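Local coordinates for protein putative polyketide synthase (Brevibacillus brevis, PDB 6HP2) that binds S-adenosyl-L-homocysteine in the O-methyltransferase domain of a trans-AT polyketide synthase that probably takes part in making the antibiotic bacillaene, at residues L228-V241 and R302-Y316. Numbering follows the deposited sequence.
Sequences LAEHQLVIDEIIDV and RCEWNASKLSKKRPY
At the far edge of the Rossmann-type methyltransferase sheet, the end of helix 299-310 runs alongside residues 233-235, and the chain after it adds a short parallel edge strand, residues 314-315 pairing with 239-240. Asn306 stands in for a missing strand neighbour: its OD1 takes the N-H of Ile235 at 2.8 Å, while ND2 gives a nearly straight bond (178°) to Leu233 O, 3.3 Å away and in the amide plane, and the two bonds together fix the rotation of the amide. The preceding residue, Trp305, reaches Ile235 O with NE1 at 2.8 Å, from above the carbonyl plane, with CG anti to the backbone N (chi1 -175°) carrying the indole to the strand. Lys309 lays its aliphatic chain past Ile235 and ends with NZ 3.0 Å from Asp236 O; a water links the same NZ to Asp236 OD1. At the other end, Arg302 NE bonds Ala229 O at 2.9 Å on a lone pair; that oxygen also accepts Gln232 N in the Schellman motif ending helix 221-230, and the guanidinium face lies against Gln232 CA. Beyond the helix, Ile238 O, Asp240 N and Asp240 O pair with Arg314 N, Arg314 O and Tyr316 N. Glu237 OE2 meets Arg314 NH1 at 3.0 Å in a salt bridge, the two planes 15° apart; Lys90 and Glu318 extend this charge network. Val241 CG1 sits over the Tyr316 ring, 3.9 Å from its centroid, and the phenol hydroxyl bonds Glu82. Strand 284-293 flanks strand 233-240 on its other edge, and Ile225 of helix 221-230 packs on Cys303 and Leu310.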
loop_
_atom_site.group_PDB
_atom_site.type_symbol
_atom_site.label_atom_id
_atom_site.label_comp_id
_atom_site.label_asym_id
_atom_site.label_seq_id
_atom_site.Cartn_x
_atom_site.Cartn_y
_atom_site.Cartn_z
ATOM N N LEU A 228 11.589 7.989 -9.262
ATOM C CA LEU A 228 12.332 7.688 -8.046
ATOM C C LEU A 228 13.730 8.278 -8.104
ATOM O O LEU A 228 14.127 8.978 -7.181
ATOM C CB LEU A 228 12.405 6.184 -7.809
ATOM C CG LEU A 228 11.080 5.502 -7.627
ATOM C CD1 LEU A 228 11.298 3.995 -7.460
ATOM C CD2 LEU A 228 10.309 6.029 -6.419
ATOM N N ALA A 229 14.482 8.017 -9.197
ATOM C CA ALA A 229 15.840 8.526 -9.328
ATOM C C ALA A 229 15.854 10.050 -9.203
ATOM O O ALA A 229 16.751 10.625 -8.588
ATOM C CB ALA A 229 16.460 8.135 -10.701
ATOM N N GLU A 230 14.825 10.726 -9.725
ATOM C CA GLU A 230 14.805 12.193 -9.676
ATOM C C GLU A 230 14.740 12.688 -8.238
ATOM O O GLU A 230 15.283 13.754 -7.920
ATOM C CB GLU A 230 13.616 12.752 -10.453
ATOM C CG GLU A 230 13.550 14.255 -10.420
ATOM C CD GLU A 230 14.642 14.879 -11.271
ATOM O OE1 GLU A 230 15.055 14.238 -12.262
ATOM O OE2 GLU A 230 15.113 15.989 -10.922
ATOM N N HIS A 231 14.094 11.928 -7.352
ATOM C CA HIS A 231 14.019 12.323 -5.946
ATOM C C HIS A 231 14.955 11.514 -5.048
ATOM O O HIS A 231 14.644 11.273 -3.890
ATOM C CB HIS A 231 12.571 12.242 -5.508
ATOM C CG HIS A 231 11.696 13.155 -6.311
ATOM N ND1 HIS A 231 11.629 14.514 -6.061
ATOM C CD2 HIS A 231 11.019 12.953 -7.467
ATOM C CE1 HIS A 231 10.877 15.088 -6.983
ATOM N NE2 HIS A 231 10.473 14.156 -7.828
ATOM N N GLN A 232 16.106 11.115 -5.579
ATOM C CA GLN A 232 17.198 10.505 -4.814
ATOM C C GLN A 232 16.859 9.110 -4.297
ATOM O O GLN A 232 17.523 8.584 -3.403
ATOM C CB GLN A 232 17.601 11.410 -3.644
ATOM C CG GLN A 232 18.144 12.796 -4.031
ATOM C CD GLN A 232 17.050 13.788 -4.371
ATOM O OE1 GLN A 232 16.120 14.003 -3.592
ATOM N NE2 GLN A 232 17.154 14.400 -5.542
ATOM N N LEU A 233 15.848 8.464 -4.833
ATOM C CA LEU A 233 15.464 7.167 -4.310
ATOM C C LEU A 233 15.892 6.027 -5.218
ATOM O O LEU A 233 15.834 6.120 -6.445
ATOM C CB LEU A 233 13.942 7.134 -4.099
ATOM C CG LEU A 233 13.421 8.116 -3.083
ATOM C CD1 LEU A 233 11.847 8.244 -3.137
ATOM C CD2 LEU A 233 13.811 7.747 -1.653
ATOM N N VAL A 234 16.224 4.905 -4.611
ATOM C CA VAL A 234 16.506 3.691 -5.335
ATOM C C VAL A 234 15.746 2.556 -4.721
ATOM O O VAL A 234 15.435 2.561 -3.531
ATOM C CB VAL A 234 18.036 3.380 -5.347
ATOM C CG1 VAL A 234 18.712 4.467 -6.128
ATOM C CG2 VAL A 234 18.566 3.322 -3.934
ATOM N N ILE A 235 15.519 1.561 -5.555
ATOM C CA ILE A 235 14.804 0.361 -5.189
ATOM C C ILE A 235 15.755 -0.594 -4.510
ATOM O O ILE A 235 16.671 -1.110 -5.144
ATOM C CB ILE A 235 14.157 -0.282 -6.411
ATOM C CG1 ILE A 235 13.125 0.655 -7.000
ATOM C CG2 ILE A 235 13.599 -1.650 -6.005
ATOM C CD1 ILE A 235 12.717 0.251 -8.462
ATOM N N ASP A 236 15.481 -0.899 -3.237
ATOM C CA ASP A 236 16.248 -1.928 -2.561
ATOM C C ASP A 236 15.658 -3.304 -2.853
ATOM O O ASP A 236 16.399 -4.295 -2.995
ATOM C CB ASP A 236 16.278 -1.637 -1.044
ATOM C CG ASP A 236 17.233 -2.573 -0.301
ATOM O OD1 ASP A 236 18.410 -2.640 -0.698
ATOM O OD2 ASP A 236 16.789 -3.239 0.639
ATOM N N GLU A 237 14.328 -3.371 -2.933
ATOM C CA GLU A 237 13.600 -4.596 -3.169
ATOM C C GLU A 237 12.284 -4.249 -3.836
ATOM O O GLU A 237 11.632 -3.247 -3.486
ATOM C CB GLU A 237 13.363 -5.339 -1.847
ATOM C CG GLU A 237 12.856 -6.752 -2.023
ATOM C CD GLU A 237 12.944 -7.595 -0.744
ATOM O OE1 GLU A 237 13.525 -7.123 0.236
ATOM O OE2 GLU A 237 12.430 -8.729 -0.723
ATOM N N ILE A 238 11.937 -5.017 -4.862
ATOM C CA ILE A 238 10.642 -4.873 -5.554
ATOM C C ILE A 238 10.062 -6.273 -5.684
ATOM O O ILE A 238 10.744 -7.198 -6.140
ATOM C CB ILE A 238 10.769 -4.162 -6.915
ATOM C CG1 ILE A 238 9.450 -4.085 -7.688
ATOM C CG2 ILE A 238 11.863 -4.875 -7.806
ATOM C CD1 ILE A 238 8.538 -3.022 -7.214
ATOM N N ILE A 239 8.822 -6.454 -5.218
ATOM C CA ILE A 239 8.204 -7.746 -5.199
ATOM C C ILE A 239 6.920 -7.721 -6.017
ATOM O O ILE A 239 6.088 -6.859 -5.796
ATOM C CB ILE A 239 7.859 -8.125 -3.754
ATOM C CG1 ILE A 239 9.134 -8.293 -2.921
ATOM C CG2 ILE A 239 7.030 -9.384 -3.732
ATOM C CD1 ILE A 239 8.887 -8.314 -1.429
ATOM N N ASP A 240 6.728 -8.672 -6.928
ATOM C CA ASP A 240 5.531 -8.663 -7.757
ATOM C C ASP A 240 4.446 -9.588 -7.183
ATOM O O ASP A 240 4.671 -10.789 -7.048
ATOM C CB ASP A 240 5.886 -9.107 -9.175
ATOM C CG ASP A 240 4.716 -8.998 -10.130
ATOM O OD1 ASP A 240 3.647 -8.519 -9.704
ATOM O OD2 ASP A 240 4.869 -9.388 -11.304
ATOM N N VAL A 241 3.281 -9.038 -6.837
ATOM C CA VAL A 241 2.192 -9.839 -6.290
ATOM C C VAL A 241 1.015 -9.980 -7.252
ATOM O O VAL A 241 -0.040 -10.478 -6.864
ATOM C CB VAL A 241 1.642 -9.221 -4.994
ATOM C CG1 VAL A 241 1.063 -10.301 -4.102
ATOM C CG2 VAL A 241 2.716 -8.430 -4.263
ATOM N N ARG A 302 21.430 6.037 -10.298
ATOM C CA ARG A 302 20.160 5.684 -9.676
ATOM C C ARG A 302 19.213 5.055 -10.687
ATOM O O ARG A 302 18.504 4.078 -10.365
ATOM C CB ARG A 302 19.533 6.906 -9.023
ATOM C CG ARG A 302 20.362 7.445 -7.834
ATOM C CD ARG A 302 19.583 8.398 -6.933
ATOM N NE ARG A 302 19.233 9.654 -7.554
ATOM C CZ ARG A 302 19.914 10.784 -7.403
ATOM N NH1 ARG A 302 20.995 10.828 -6.631
ATOM N NH2 ARG A 302 19.511 11.881 -8.012
ATOM N N CYS A 303 19.180 5.598 -11.909
ATOM C CA CYS A 303 18.324 5.023 -12.959
ATOM C C CYS A 303 18.745 3.610 -13.303
ATOM O O CYS A 303 17.910 2.714 -13.422
ATOM C CB CYS A 303 18.370 5.886 -14.227
ATOM S SG CYS A 303 17.406 7.382 -14.022
ATOM N N GLU A 304 20.051 3.387 -13.443
ATOM C CA GLU A 304 20.532 2.068 -13.817
ATOM C C GLU A 304 20.255 1.074 -12.712
ATOM O O GLU A 304 19.867 -0.070 -12.981
ATOM C CB GLU A 304 22.045 2.128 -14.145
ATOM C CG GLU A 304 22.285 3.016 -15.352
ATOM C CD GLU A 304 23.759 3.145 -15.703
ATOM O OE1 GLU A 304 24.046 3.467 -16.880
ATOM O OE2 GLU A 304 24.607 2.922 -14.796
ATOM N N TRP A 305 20.387 1.505 -11.453
ATOM C CA TRP A 305 20.049 0.603 -10.357
ATOM C C TRP A 305 18.567 0.245 -10.387
ATOM O O TRP A 305 18.170 -0.929 -10.281
ATOM C CB TRP A 305 20.400 1.272 -9.041
ATOM C CG TRP A 305 20.199 0.397 -7.863
ATOM C CD1 TRP A 305 19.074 0.242 -7.137
ATOM C CD2 TRP A 305 21.173 -0.517 -7.318
ATOM N NE1 TRP A 305 19.292 -0.670 -6.137
ATOM C CE2 TRP A 305 20.570 -1.162 -6.234
ATOM C CE3 TRP A 305 22.496 -0.849 -7.654
ATOM C CZ2 TRP A 305 21.244 -2.123 -5.460
ATOM C CZ3 TRP A 305 23.164 -1.798 -6.885
ATOM C CH2 TRP A 305 22.536 -2.420 -5.805
ATOM N N ASN A 306 17.718 1.250 -10.522
ATOM C CA ASN A 306 16.279 0.978 -10.504
ATOM C C ASN A 306 15.858 0.100 -11.676
ATOM O O ASN A 306 15.000 -0.783 -11.519
ATOM C CB ASN A 306 15.534 2.296 -10.484
ATOM C CG ASN A 306 15.698 3.035 -9.145
ATOM O OD1 ASN A 306 16.070 2.448 -8.116
ATOM N ND2 ASN A 306 15.439 4.332 -9.166
ATOM N N ALA A 307 16.462 0.318 -12.860
ATOM C CA ALA A 307 16.083 -0.463 -14.020
ATOM C C ALA A 307 16.441 -1.924 -13.810
ATOM O O ALA A 307 15.697 -2.814 -14.222
ATOM C CB ALA A 307 16.787 0.076 -15.263
ATOM N N SER A 308 17.597 -2.185 -13.192
ATOM C CA SER A 308 18.030 -3.549 -12.912
ATOM C C SER A 308 17.085 -4.245 -11.931
ATOM O O SER A 308 16.747 -5.429 -12.084
ATOM C CB SER A 308 19.472 -3.512 -12.340
ATOM O OG SER A 308 19.891 -4.788 -11.928
ATOM N N LYS A 309 16.693 -3.548 -10.873
ATOM C CA LYS A 309 15.741 -4.140 -9.954
ATOM C C LYS A 309 14.415 -4.453 -10.645
ATOM O O LYS A 309 13.801 -5.495 -10.386
ATOM C CB LYS A 309 15.500 -3.176 -8.782
ATOM C CG LYS A 309 16.773 -3.007 -7.908
ATOM C CD LYS A 309 16.955 -4.251 -7.046
ATOM C CE LYS A 309 18.223 -4.129 -6.199
ATOM N NZ LYS A 309 18.234 -5.189 -5.161
ATOM N N LEU A 310 13.927 -3.535 -11.475
ATOM C CA LEU A 310 12.627 -3.757 -12.114
ATOM C C LEU A 310 12.673 -4.822 -13.213
ATOM O O LEU A 310 11.613 -5.348 -13.588
ATOM C CB LEU A 310 12.110 -2.451 -12.670
ATOM C CG LEU A 310 11.589 -1.467 -11.608
ATOM C CD1 LEU A 310 11.385 -0.094 -12.086
ATOM C CD2 LEU A 310 10.297 -1.941 -11.012
ATOM N N SER A 311 13.869 -5.205 -13.685
ATOM C CA SER A 311 13.982 -6.245 -14.695
ATOM C C SER A 311 13.875 -7.628 -14.076
ATOM O O SER A 311 13.738 -8.607 -14.803
ATOM C CB SER A 311 15.305 -6.112 -15.478
ATOM O OG SER A 311 16.413 -6.539 -14.683
ATOM N N LYS A 312 13.864 -7.739 -12.749
ATOM C CA LYS A 312 13.802 -9.059 -12.094
ATOM C C LYS A 312 13.066 -8.906 -10.764
ATOM O O LYS A 312 13.572 -9.119 -9.671
ATOM C CB LYS A 312 15.201 -9.648 -11.922
ATOM C CG LYS A 312 16.188 -8.755 -11.243
ATOM C CD LYS A 312 17.576 -9.402 -11.284
ATOM C CE LYS A 312 18.511 -8.791 -10.258
ATOM N NZ LYS A 312 18.793 -7.360 -10.537
ATOM N N LYS A 313 11.809 -8.515 -10.846
ATOM C CA LYS A 313 10.975 -8.397 -9.664
ATOM C C LYS A 313 10.858 -9.732 -8.963
ATOM O O LYS A 313 10.795 -10.777 -9.602
ATOM C CB LYS A 313 9.601 -7.899 -10.122
ATOM C CG LYS A 313 9.604 -6.597 -10.788
ATOM C CD LYS A 313 8.172 -6.155 -11.145
ATOM C CE LYS A 313 7.762 -6.859 -12.496
ATOM N NZ LYS A 313 6.321 -6.672 -12.826
ATOM N N ARG A 314 10.846 -9.702 -7.628
ATOM C CA ARG A 314 10.801 -10.953 -6.885
ATOM C C ARG A 314 9.369 -11.428 -6.851
ATOM O O ARG A 314 8.495 -10.643 -6.513
ATOM C CB ARG A 314 11.319 -10.778 -5.450
ATOM C CG ARG A 314 12.755 -10.236 -5.398
ATOM C CD ARG A 314 13.305 -10.224 -3.989
ATOM N NE ARG A 314 13.350 -11.566 -3.418
ATOM C CZ ARG A 314 13.833 -11.845 -2.212
ATOM N NH1 ARG A 314 14.327 -10.880 -1.447
ATOM N NH2 ARG A 314 13.828 -13.090 -1.776
ATOM N N PRO A 315 9.108 -12.699 -7.135
ATOM C CA PRO A 315 7.745 -13.238 -6.915
ATOM C C PRO A 315 7.350 -13.219 -5.446
ATOM O O PRO A 315 8.122 -13.589 -4.548
ATOM C CB PRO A 315 7.799 -14.683 -7.457
ATOM C CG PRO A 315 9.063 -14.709 -8.366
ATOM C CD PRO A 315 10.036 -13.683 -7.765
ATOM N N TYR A 316 6.133 -12.776 -5.127
ATOM C CA TYR A 316 5.672 -12.721 -3.731
ATOM C C TYR A 316 5.783 -14.053 -2.968
ATOM O O TYR A 316 6.110 -14.056 -1.782
ATOM C CB TYR A 316 4.245 -12.154 -3.701
ATOM C CG TYR A 316 3.588 -12.074 -2.347
ATOM C CD1 TYR A 316 3.842 -11.009 -1.497
ATOM C CD2 TYR A 316 2.674 -13.034 -1.939
ATOM C CE1 TYR A 316 3.229 -10.918 -0.266
ATOM C CE2 TYR A 316 2.054 -12.951 -0.709
ATOM C CZ TYR A 316 2.335 -11.889 0.122
ATOM O OH TYR A 316 1.728 -11.790 1.350
HETATM O O HOH W 1 19.819 -4.398 -2.860
#